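Local coordinates for protein VIN1 (Oscarella pearsei, PDB 6BFI) that binds actin filaments as a sponge homolog of vinculin and may play a role in cell-cell adhesion, at residues 72-77 against 123-128; 682-687 against 830-835; 689-694 against 734-739. One frame throughout, in Å; residues are numbered along the deposited sequence.

Interaction 1 of 3, residues 72-77 against 123-128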
loop_
_atom_site.group_PDB
_atom_site.type_symbol
_atom_site.label_atom_id
_atom_site.label_comp_id
_atom_site.label_asym_id
_atom_site.label_seq_id
_atom_site.Cartn_x
_atom_site.Cartn_y
_atom_site.Cartn_z
ATOM N N ALA A 72 -6.048 12.222 -38.909
ATOM C CA ALA A 72 -5.544 13.587 -39.005
ATOM C C ALA A 72 -4.238 13.775 -38.244
ATOM O O ALA A 72 -3.380 14.550 -38.681
ATOM C CB ALA A 72 -6.594 14.572 -38.487
ATOM N N GLU A 73 -4.063 13.077 -37.120
ATOM C CA GLU A 73 -2.866 13.229 -36.302
ATOM C C GLU A 73 -1.704 12.360 -36.765
ATOM O O GLU A 73 -0.572 12.588 -36.325
ATOM C CB GLU A 73 -3.185 12.907 -34.838
ATOM C CG GLU A 73 -4.169 13.865 -34.185
ATOM C CD GLU A 73 -4.664 13.361 -32.843
ATOM O OE1 GLU A 73 -4.198 12.288 -32.403
ATOM O OE2 GLU A 73 -5.519 14.035 -32.231
ATOM N N LEU A 74 -1.950 11.377 -37.637
ATOM C CA LEU A 74 -0.871 10.470 -38.035
ATOM C C LEU A 74 0.171 11.129 -38.941
ATOM O O LEU A 74 1.376 11.007 -38.646
ATOM C CB LEU A 74 -1.474 9.215 -38.676
ATOM C CG LEU A 74 -0.547 8.073 -39.084
ATOM C CD1 LEU A 74 0.143 7.486 -37.867
ATOM C CD2 LEU A 74 -1.336 7.002 -39.829
ATOM N N PRO A 75 -0.191 11.810 -40.033
ATOM C CA PRO A 75 0.831 12.277 -40.997
ATOM C C PRO A 75 1.880 13.187 -40.374
ATOM O O PRO A 75 3.077 12.997 -40.645
ATOM C CB PRO A 75 0.002 13.014 -42.063
ATOM C CG PRO A 75 -1.315 12.346 -42.016
ATOM C CD PRO A 75 -1.553 12.023 -40.565
ATOM N N PRO A 76 1.506 14.193 -39.561
ATOM C CA PRO A 76 2.559 15.063 -39.001
ATOM C C PRO A 76 3.601 14.310 -38.191
ATOM O O PRO A 76 4.804 14.574 -38.332
ATOM C CB PRO A 76 1.770 16.054 -38.135
ATOM C CG PRO A 76 0.429 16.091 -38.750
ATOM C CD PRO A 76 0.169 14.680 -39.167
ATOM N N SER A 77 3.175 13.368 -37.347
ATOM C CA SER A 77 4.137 12.586 -36.578
ATOM C C SER A 77 4.976 11.694 -37.485
ATOM O O SER A 77 6.186 11.535 -37.261
ATOM C CB SER A 77 3.412 11.757 -35.515
ATOM O OG SER A 77 2.404 10.948 -36.094
ATOM N N LEU A 123 3.411 6.073 -31.852
ATOM C CA LEU A 123 2.613 5.094 -31.121
ATOM C C LEU A 123 1.532 5.755 -30.271
ATOM O O LEU A 123 0.507 5.121 -29.980
ATOM C CB LEU A 123 3.523 4.227 -30.252
ATOM C CG LEU A 123 4.550 3.386 -31.018
ATOM C CD1 LEU A 123 5.625 2.842 -30.087
ATOM C CD2 LEU A 123 3.861 2.249 -31.759
ATOM N N MET A 124 1.720 7.026 -29.903
ATOM C CA MET A 124 0.817 7.683 -28.965
ATOM C C MET A 124 -0.478 8.153 -29.615
ATOM O O MET A 124 -1.501 8.235 -28.928
ATOM C CB MET A 124 1.514 8.868 -28.295
ATOM C CG MET A 124 2.074 8.547 -26.925
ATOM S SD MET A 124 0.861 7.754 -25.851
ATOM C CE MET A 124 -0.398 9.023 -25.745
ATOM N N CYS A 125 -0.474 8.489 -30.907
ATOM C CA CYS A 125 -1.752 8.814 -31.536
ATOM C C CYS A 125 -2.636 7.573 -31.643
ATOM O O CYS A 125 -3.857 7.650 -31.449
ATOM C CB CYS A 125 -1.537 9.469 -32.903
ATOM S SG CYS A 125 -0.465 8.591 -34.056
ATOM N N ALA A 126 -2.029 6.415 -31.916
ATOM C CA ALA A 126 -2.773 5.160 -31.889
ATOM C C ALA A 126 -3.285 4.856 -30.484
ATOM O O ALA A 126 -4.458 4.504 -30.300
ATOM C CB ALA A 126 -1.890 4.020 -32.402
ATOM N N ASP A 127 -2.413 4.987 -29.477
ATOM C CA ASP A 127 -2.839 4.738 -28.101
ATOM C C ASP A 127 -3.984 5.663 -27.699
ATOM O O ASP A 127 -4.923 5.244 -27.012
ATOM C CB ASP A 127 -1.656 4.901 -27.145
ATOM C CG ASP A 127 -2.000 4.505 -25.718
ATOM O OD1 ASP A 127 -1.833 3.316 -25.377
ATOM O OD2 ASP A 127 -2.437 5.381 -24.938
ATOM N N ARG A 128 -3.923 6.928 -28.126
ATOM C CA ARG A 128 -5.007 7.861 -27.841
ATOM C C ARG A 128 -6.290 7.449 -28.549
ATOM O O ARG A 128 -7.385 7.615 -28.001
ATOM C CB ARG A 128 -4.607 9.278 -28.248
ATOM C CG ARG A 128 -3.723 9.994 -27.242
ATOM C CD ARG A 128 -3.412 11.404 -27.705
ATOM N NE ARG A 128 -2.618 11.409 -28.930
ATOM C CZ ARG A 128 -2.330 12.500 -29.629
ATOM N NH1 ARG A 128 -2.776 13.683 -29.227
ATOM N NH2 ARG A 128 -1.599 12.409 -30.731
#

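Interaction 2 of 3, residues 682-687 against 830-835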
loop_
_atom_site.group_PDB
_atom_site.type_symbol
_atom_site.label_atom_id
_atom_site.label_comp_id
_atom_site.label_asym_id
_atom_site.label_seq_id
_atom_site.Cartn_x
_atom_site.Cartn_y
_atom_site.Cartn_z
ATOM N N ASP A 682 24.640 5.106 5.124
ATOM C CA ASP A 682 25.936 5.397 5.728
ATOM C C ASP A 682 25.979 5.050 7.209
ATOM O O ASP A 682 27.060 4.779 7.744
ATOM C CB ASP A 682 26.293 6.872 5.526
ATOM C CG ASP A 682 27.736 7.180 5.888
ATOM O OD1 ASP A 682 28.608 6.314 5.659
ATOM O OD2 ASP A 682 28.000 8.288 6.403
ATOM N N GLN A 683 24.828 5.051 7.887
ATOM C CA GLN A 683 24.796 4.726 9.307
ATOM C C GLN A 683 25.074 3.254 9.583
ATOM O O GLN A 683 25.233 2.880 10.752
ATOM C CB GLN A 683 23.448 5.130 9.907
ATOM C CG GLN A 683 22.240 4.642 9.130
ATOM C CD GLN A 683 20.930 5.137 9.717
ATOM O OE1 GLN A 683 20.815 5.333 10.927
ATOM N NE2 GLN A 683 19.938 5.347 8.859
ATOM N N TRP A 684 25.144 2.418 8.549
ATOM C CA TRP A 684 25.477 1.008 8.685
ATOM C C TRP A 684 26.892 0.756 8.181
ATOM O O TRP A 684 27.315 1.332 7.173
ATOM C CB TRP A 684 24.497 0.132 7.903
ATOM C CG TRP A 684 23.065 0.409 8.204
ATOM C CD1 TRP A 684 22.236 1.254 7.529
ATOM C CD2 TRP A 684 22.283 -0.166 9.257
ATOM N NE1 TRP A 684 20.987 1.245 8.097
ATOM C CE2 TRP A 684 20.989 0.381 9.161
ATOM C CE3 TRP A 684 22.552 -1.089 10.272
ATOM C CZ2 TRP A 684 19.966 0.036 10.040
ATOM C CZ3 TRP A 684 21.535 -1.431 11.146
ATOM C CH2 TRP A 684 20.258 -0.869 11.024
ATOM N N ASP A 685 27.619 -0.112 8.882
ATOM C CA ASP A 685 28.926 -0.542 8.410
ATOM C C ASP A 685 28.762 -1.547 7.275
ATOM O O ASP A 685 27.763 -2.268 7.193
ATOM C CB ASP A 685 29.743 -1.158 9.547
ATOM C CG ASP A 685 29.199 -2.499 9.997
ATOM O OD1 ASP A 685 27.963 -2.673 10.000
ATOM O OD2 ASP A 685 30.011 -3.382 10.347
ATOM N N GLU A 686 29.761 -1.594 6.395
ATOM C CA GLU A 686 29.638 -2.366 5.164
ATOM C C GLU A 686 30.033 -3.829 5.311
ATOM O O GLU A 686 29.514 -4.671 4.570
ATOM C CB GLU A 686 30.481 -1.734 4.055
ATOM C CG GLU A 686 29.853 -0.513 3.413
ATOM C CD GLU A 686 30.289 -0.337 1.973
ATOM O OE1 GLU A 686 30.905 -1.275 1.422
ATOM O OE2 GLU A 686 30.017 0.733 1.391
ATOM N N LYS A 687 30.938 -4.155 6.232
ATOM C CA LYS A 687 31.456 -5.516 6.306
ATOM C C LYS A 687 30.347 -6.499 6.662
ATOM O O LYS A 687 29.580 -6.282 7.606
ATOM C CB LYS A 687 32.601 -5.602 7.320
ATOM C CG LYS A 687 32.244 -5.178 8.735
ATOM C CD LYS A 687 33.349 -5.555 9.705
ATOM C CE LYS A 687 33.645 -7.045 9.640
ATOM N NZ LYS A 687 34.809 -7.420 10.487
ATOM N N ILE A 830 24.160 -12.122 7.037
ATOM C CA ILE A 830 24.239 -10.693 6.764
ATOM C C ILE A 830 24.325 -9.930 8.081
ATOM O O ILE A 830 23.774 -10.349 9.110
ATOM C CB ILE A 830 23.039 -10.229 5.916
ATOM C CG1 ILE A 830 23.352 -8.906 5.217
ATOM C CG2 ILE A 830 21.781 -10.096 6.770
ATOM C CD1 ILE A 830 22.251 -8.432 4.295
ATOM N N LEU A 831 25.043 -8.809 8.061
ATOM C CA LEU A 831 25.320 -8.027 9.259
ATOM C C LEU A 831 24.521 -6.731 9.216
ATOM O O LEU A 831 24.747 -5.885 8.343
ATOM C CB LEU A 831 26.816 -7.732 9.390
ATOM C CG LEU A 831 27.683 -8.897 9.871
ATOM C CD1 LEU A 831 29.098 -8.426 10.179
ATOM C CD2 LEU A 831 27.055 -9.556 11.091
ATOM N N TRP A 832 23.591 -6.582 10.158
ATOM C CA TRP A 832 22.842 -5.341 10.305
ATOM C C TRP A 832 23.199 -4.669 11.623
ATOM O O TRP A 832 22.340 -4.492 12.494
ATOM C CB TRP A 832 21.337 -5.599 10.219
ATOM C CG TRP A 832 20.856 -5.860 8.825
ATOM C CD1 TRP A 832 20.616 -7.075 8.255
ATOM C CD2 TRP A 832 20.561 -4.880 7.820
ATOM N NE1 TRP A 832 20.188 -6.915 6.961
ATOM C CE2 TRP A 832 20.145 -5.577 6.669
ATOM C CE3 TRP A 832 20.608 -3.483 7.784
ATOM C CZ2 TRP A 832 19.777 -4.925 5.493
ATOM C CZ3 TRP A 832 20.241 -2.837 6.613
ATOM C CH2 TRP A 832 19.832 -3.558 5.485
ATOM N N ARG A 833 24.464 -4.299 11.777
ATOM C CA ARG A 833 24.951 -3.612 12.964
ATOM C C ARG A 833 25.196 -2.149 12.618
ATOM O O ARG A 833 25.821 -1.847 11.596
ATOM C CB ARG A 833 26.231 -4.270 13.489
ATOM C CG ARG A 833 26.110 -5.783 13.667
ATOM C CD ARG A 833 27.280 -6.390 14.441
ATOM N NE ARG A 833 28.518 -6.437 13.666
ATOM C CZ ARG A 833 29.599 -7.123 14.028
ATOM N NH1 ARG A 833 29.594 -7.828 15.151
ATOM N NH2 ARG A 833 30.685 -7.113 13.266
ATOM N N LYS A 834 24.684 -1.251 13.457
ATOM C CA LYS A 834 24.893 0.175 13.246
ATOM C C LYS A 834 26.381 0.507 13.295
ATOM O O LYS A 834 27.156 -0.112 14.029
ATOM C CB LYS A 834 24.143 0.984 14.304
ATOM C CG LYS A 834 23.244 2.076 13.749
ATOM C CD LYS A 834 21.879 1.530 13.364
ATOM C CE LYS A 834 20.917 2.652 13.009
ATOM N NZ LYS A 834 19.522 2.155 12.851
ATOM N N LYS A 835 26.776 1.499 12.499
ATOM C CA LYS A 835 28.179 1.866 12.391
ATOM C C LYS A 835 28.698 2.419 13.716
ATOM O O LYS A 835 27.935 2.864 14.579
ATOM C CB LYS A 835 28.379 2.893 11.277
ATOM C CG LYS A 835 29.724 2.811 10.580
ATOM C CD LYS A 835 29.777 3.756 9.392
ATOM C CE LYS A 835 30.937 3.425 8.472
ATOM N NZ LYS A 835 30.922 4.268 7.246
#

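Interaction 3 of 3, residues 689-694 against 734-739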
loop_
_atom_site.group_PDB
_atom_site.type_symbol
_atom_site.label_atom_id
_atom_site.label_comp_id
_atom_site.label_asym_id
_atom_site.label_seq_id
_atom_site.Cartn_x
_atom_site.Cartn_y
_atom_site.Cartn_z
ATOM N N ASN A 689 27.815 -7.114 4.678
ATOM C CA ASN A 689 26.545 -6.600 4.168
ATOM C C ASN A 689 26.808 -5.997 2.790
ATOM O O ASN A 689 27.254 -4.850 2.687
ATOM C CB ASN A 689 25.950 -5.574 5.122
ATOM C CG ASN A 689 24.519 -5.214 4.777
ATOM O OD1 ASN A 689 24.068 -5.407 3.648
ATOM N ND2 ASN A 689 23.795 -4.681 5.754
ATOM N N ASP A 690 26.519 -6.769 1.744
ATOM C CA ASP A 690 26.708 -6.291 0.381
ATOM C C ASP A 690 25.616 -5.326 -0.062
ATOM O O ASP A 690 25.849 -4.526 -0.975
ATOM C CB ASP A 690 26.778 -7.478 -0.585
ATOM C CG ASP A 690 27.883 -8.455 -0.227
ATOM O OD1 ASP A 690 28.924 -8.011 0.302
ATOM O OD2 ASP A 690 27.711 -9.669 -0.471
ATOM N N LEU A 691 24.436 -5.380 0.564
ATOM C CA LEU A 691 23.349 -4.481 0.189
ATOM C C LEU A 691 23.738 -3.028 0.428
ATOM O O LEU A 691 23.521 -2.163 -0.430
ATOM C CB LEU A 691 22.082 -4.843 0.968
ATOM C CG LEU A 691 20.762 -4.169 0.571
ATOM C CD1 LEU A 691 19.606 -5.126 0.777
ATOM C CD2 LEU A 691 20.518 -2.891 1.361
ATOM N N ILE A 692 24.319 -2.743 1.595
ATOM C CA ILE A 692 24.769 -1.388 1.901
ATOM C C ILE A 692 25.826 -0.940 0.898
ATOM O O ILE A 692 25.865 0.229 0.492
ATOM C CB ILE A 692 25.287 -1.319 3.350
ATOM C CG1 ILE A 692 24.157 -1.646 4.330
ATOM C CG2 ILE A 692 25.877 0.048 3.655
ATOM C CD1 ILE A 692 22.937 -0.758 4.170
ATOM N N SER A 693 26.686 -1.866 0.469
ATOM C CA SER A 693 27.712 -1.534 -0.516
ATOM C C SER A 693 27.084 -1.144 -1.849
ATOM O O SER A 693 27.426 -0.105 -2.431
ATOM C CB SER A 693 28.662 -2.718 -0.695
ATOM O OG SER A 693 29.057 -3.246 0.559
ATOM N N LEU A 694 26.160 -1.971 -2.347
ATOM C CA LEU A 694 25.487 -1.664 -3.606
ATOM C C LEU A 694 24.747 -0.336 -3.526
ATOM O O LEU A 694 24.748 0.445 -4.485
ATOM C CB LEU A 694 24.515 -2.784 -3.978
ATOM C CG LEU A 694 25.050 -4.213 -4.083
ATOM C CD1 LEU A 694 23.990 -5.135 -4.666
ATOM C CD2 LEU A 694 26.327 -4.263 -4.908
ATOM N N GLN A 734 19.730 -3.579 -11.030
ATOM C CA GLN A 734 19.516 -5.001 -11.282
ATOM C C GLN A 734 20.115 -5.845 -10.165
ATOM O O GLN A 734 19.438 -6.706 -9.586
ATOM C CB GLN A 734 20.118 -5.400 -12.630
ATOM C CG GLN A 734 19.503 -4.708 -13.835
ATOM C CD GLN A 734 20.102 -5.191 -15.145
ATOM O OE1 GLN A 734 20.925 -6.107 -15.165
ATOM N NE2 GLN A 734 19.691 -4.574 -16.247
ATOM N N GLU A 735 21.391 -5.607 -9.845
ATOM C CA GLU A 735 22.037 -6.382 -8.788
ATOM C C GLU A 735 21.335 -6.186 -7.447
ATOM O O GLU A 735 21.175 -7.141 -6.674
ATOM C CB GLU A 735 23.514 -6.001 -8.691
ATOM C CG GLU A 735 24.345 -6.483 -9.869
ATOM C CD GLU A 735 25.735 -5.882 -9.890
ATOM O OE1 GLU A 735 25.924 -4.796 -9.307
ATOM O OE2 GLU A 735 26.641 -6.498 -10.493
ATOM N N LEU A 736 20.899 -4.957 -7.160
ATOM C CA LEU A 736 20.160 -4.699 -5.929
ATOM C C LEU A 736 18.864 -5.497 -5.887
ATOM O O LEU A 736 18.489 -6.034 -4.838
ATOM C CB LEU A 736 19.868 -3.205 -5.791
ATOM C CG LEU A 736 18.977 -2.816 -4.609
ATOM C CD1 LEU A 736 19.717 -3.007 -3.292
ATOM C CD2 LEU A 736 18.470 -1.388 -4.747
ATOM N N LEU A 737 18.163 -5.587 -7.020
ATOM C CA LEU A 737 16.935 -6.373 -7.055
ATOM C C LEU A 737 17.226 -7.852 -6.837
ATOM O O LEU A 737 16.459 -8.548 -6.161
ATOM C CB LEU A 737 16.202 -6.151 -8.379
ATOM C CG LEU A 737 14.711 -6.501 -8.422
ATOM C CD1 LEU A 737 14.017 -5.655 -9.468
ATOM C CD2 LEU A 737 14.476 -7.980 -8.707
ATOM N N LYS A 738 18.333 -8.350 -7.395
ATOM C CA LYS A 738 18.691 -9.750 -7.181
ATOM C C LYS A 738 18.964 -10.030 -5.707
ATOM O O LYS A 738 18.389 -10.956 -5.121
ATOM C CB LYS A 738 19.903 -10.123 -8.036
ATOM C CG LYS A 738 19.568 -10.438 -9.485
ATOM C CD LYS A 738 20.792 -10.931 -10.243
ATOM C CE LYS A 738 20.431 -11.363 -11.657
ATOM N NZ LYS A 738 21.623 -11.838 -12.413
ATOM N N LEU A 739 19.833 -9.227 -5.085
ATOM C CA LEU A 739 20.201 -9.477 -3.694
ATOM C C LEU A 739 19.005 -9.308 -2.764
ATOM O O LEU A 739 18.721 -10.178 -1.930
ATOM C CB LEU A 739 21.342 -8.548 -3.278
ATOM C CG LEU A 739 21.800 -8.680 -1.824
ATOM C CD1 LEU A 739 22.213 -10.112 -1.525
ATOM C CD2 LEU A 739 22.939 -7.718 -1.535
#

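Interaction 1 of 3, residues 72-77 against 123-128
Glu73 and Arg128 meet on the more exposed side of the helix pair through charge alone. The carboxylate atom Glu73 OE1 sits 3.1 Å from Arg128 NH2, but it lies over one face of the guanidinium, displaced toward the rim, and no N-H points at it. With the carboxylate and guanidinium planes only 23° apart, the two flat groups are layered rather than joined edge to edge, so the salt bridge has no directional bond to fix it. Arg128 is bent at chi3, which turns the head back over its own helix; there Met124 O lies in the guanidinium plane at its edge and accepts a weak hydrogen bond from Arg128 NE.

Deeper in, Cys125 points toward the other helix. Its SG stands between the backbone N and the carbonyl carbon (chi1 52°) and meets Leu74 CD1 at 4.0 Å, while Cys125 CB lies near Glu73 OE1. Ser77 OG also borders the sulfur, and its hydroxyl is given to Leu74 O, one turn back, at 2.8 Å. Nearby, Pro75 and Pro76 have no N-H to offer the preceding turn, and helix 68-97 is kinked there. Beyond this layer Leu74 packs on Leu122 and on Ala58 of helix 41-59.

The axes of the two short segments approach to 9.5 Å at 168°, the close antiparallel pairing of neighbouring helices in the helical bundles from which vinculin-family proteins are built.

Interaction 2 of 3, residues 682-687 against 830-835
Trp684 and Trp832 form the aromatic centre of this contact, a T-shaped pair in which the edge of Trp832 is directed at the face of Trp684. Their six-membered rings have centroids 5.2 Å apart and planes at 88°. The opposite face of Trp684 carries the aliphatic chain of Lys834: CD lies 3.9 Å from the centroid of the six-membered ring, a CH-pi contact made possible by the bend of the lysine at chi2 (85°). The indole is thus held between an aromatic edge and a methylene chain, while Arg833 O approaches the rim near the ring plane.

The backbones pair as well. Lys835 N donates to Gln683 O at 2.7 Å, a nearly straight bond (166°), and a single beta bridge links Trp684 with Lys834. Together with backbone hydrogen bonding between Leu831 and Gly688, this ties the C-terminal tail, which follows helix 786-817, to the loop joining helices 669-682 and 690-710 in a chain otherwise built of helical bundles. Farther along, Leu831 CD1 rests against Lys687 O at 3.4 Å.

Polar and charged side chains make up the rest. The extended chain of Lys835 passes Asp682 O and brings NZ to 3.5 Å from Asp682 OD1, a salt bridge whose hydrogen bond is weak; the same oxygen also pairs with Lys696 and Arg659. Gln683 runs alongside Lys834, pointing the same way, with OE1 3.4 Å from Lys834 CE.

Interaction 3 of 3, residues 689-694 against 734-739
Leu691, Leu694, Leu736 and Leu739 meet without a flat group between them: no ring face or edge takes part, and the joint is made by branched aliphatic chains. It belongs to an antiparallel helix pair of a helical bundle, in which the segment axes of 690-694 and 734-739 approach to 10.2 Å and cross at -161°.

Leu739 points toward the other helix. With CG anti to the backbone N (chi1 178°), its CD2 methyl is carried to the first turn of helix 690-710, where it sits against backbone, 3.5 Å from Leu691 N, and lies 3.9 Å from Leu691 CB and 4.0 Å from Asp690 CB. Leu694 answers from the other helix. Its CD1 branch settles against the backbone of the facing helix, 4.0 Å from both Glu735 C and Leu736 N, and also borders the CD2 methyl of Leu739. Of the Glu735 side chain, CB touches Leu694 CD1.

Toward the bundle interior, Leu691 and Leu736 cross at a slant, with Leu691 CG 4.2 Å from Leu736 CD1. Both are buried, and helix 786-817 covers them through Ser814 and Val807 respectively. No hydrogen bond spans the two segments, so the joint rests on van der Waals packing alone.

The start of helix 690-710 is capped by Asn689, whose ND2 also makes a weak hydrogen bond to Leu831 O. Its OD1 weakly accepts from Leu691 N at 3.1 Å and from Ile692 N at 3.4 Å, the second bond being the straighter at 162°.

Interaction 1 comes first along the chain and stands apart, joining helices 68-97 and 102-145 near the N-terminus; its centre is 52 Å from that of interaction 2 and 41 Å from that of interaction 3. The latter two are neighbours, with centres 13 Å apart, and interaction 3 falls in sequence between the two segments of interaction 2. Interaction 2 uses the loop leading into helix 690-710, and interaction 3 the first turns of that helix, packed on helix 718-745. A hydrogen bond between Glu686 OE1 and Ser693 OG and a weak one from Asn689 ND2 to Leu831 O connect them directly, so tail, loop and helix start form one continuous patch of the C-terminal bundle.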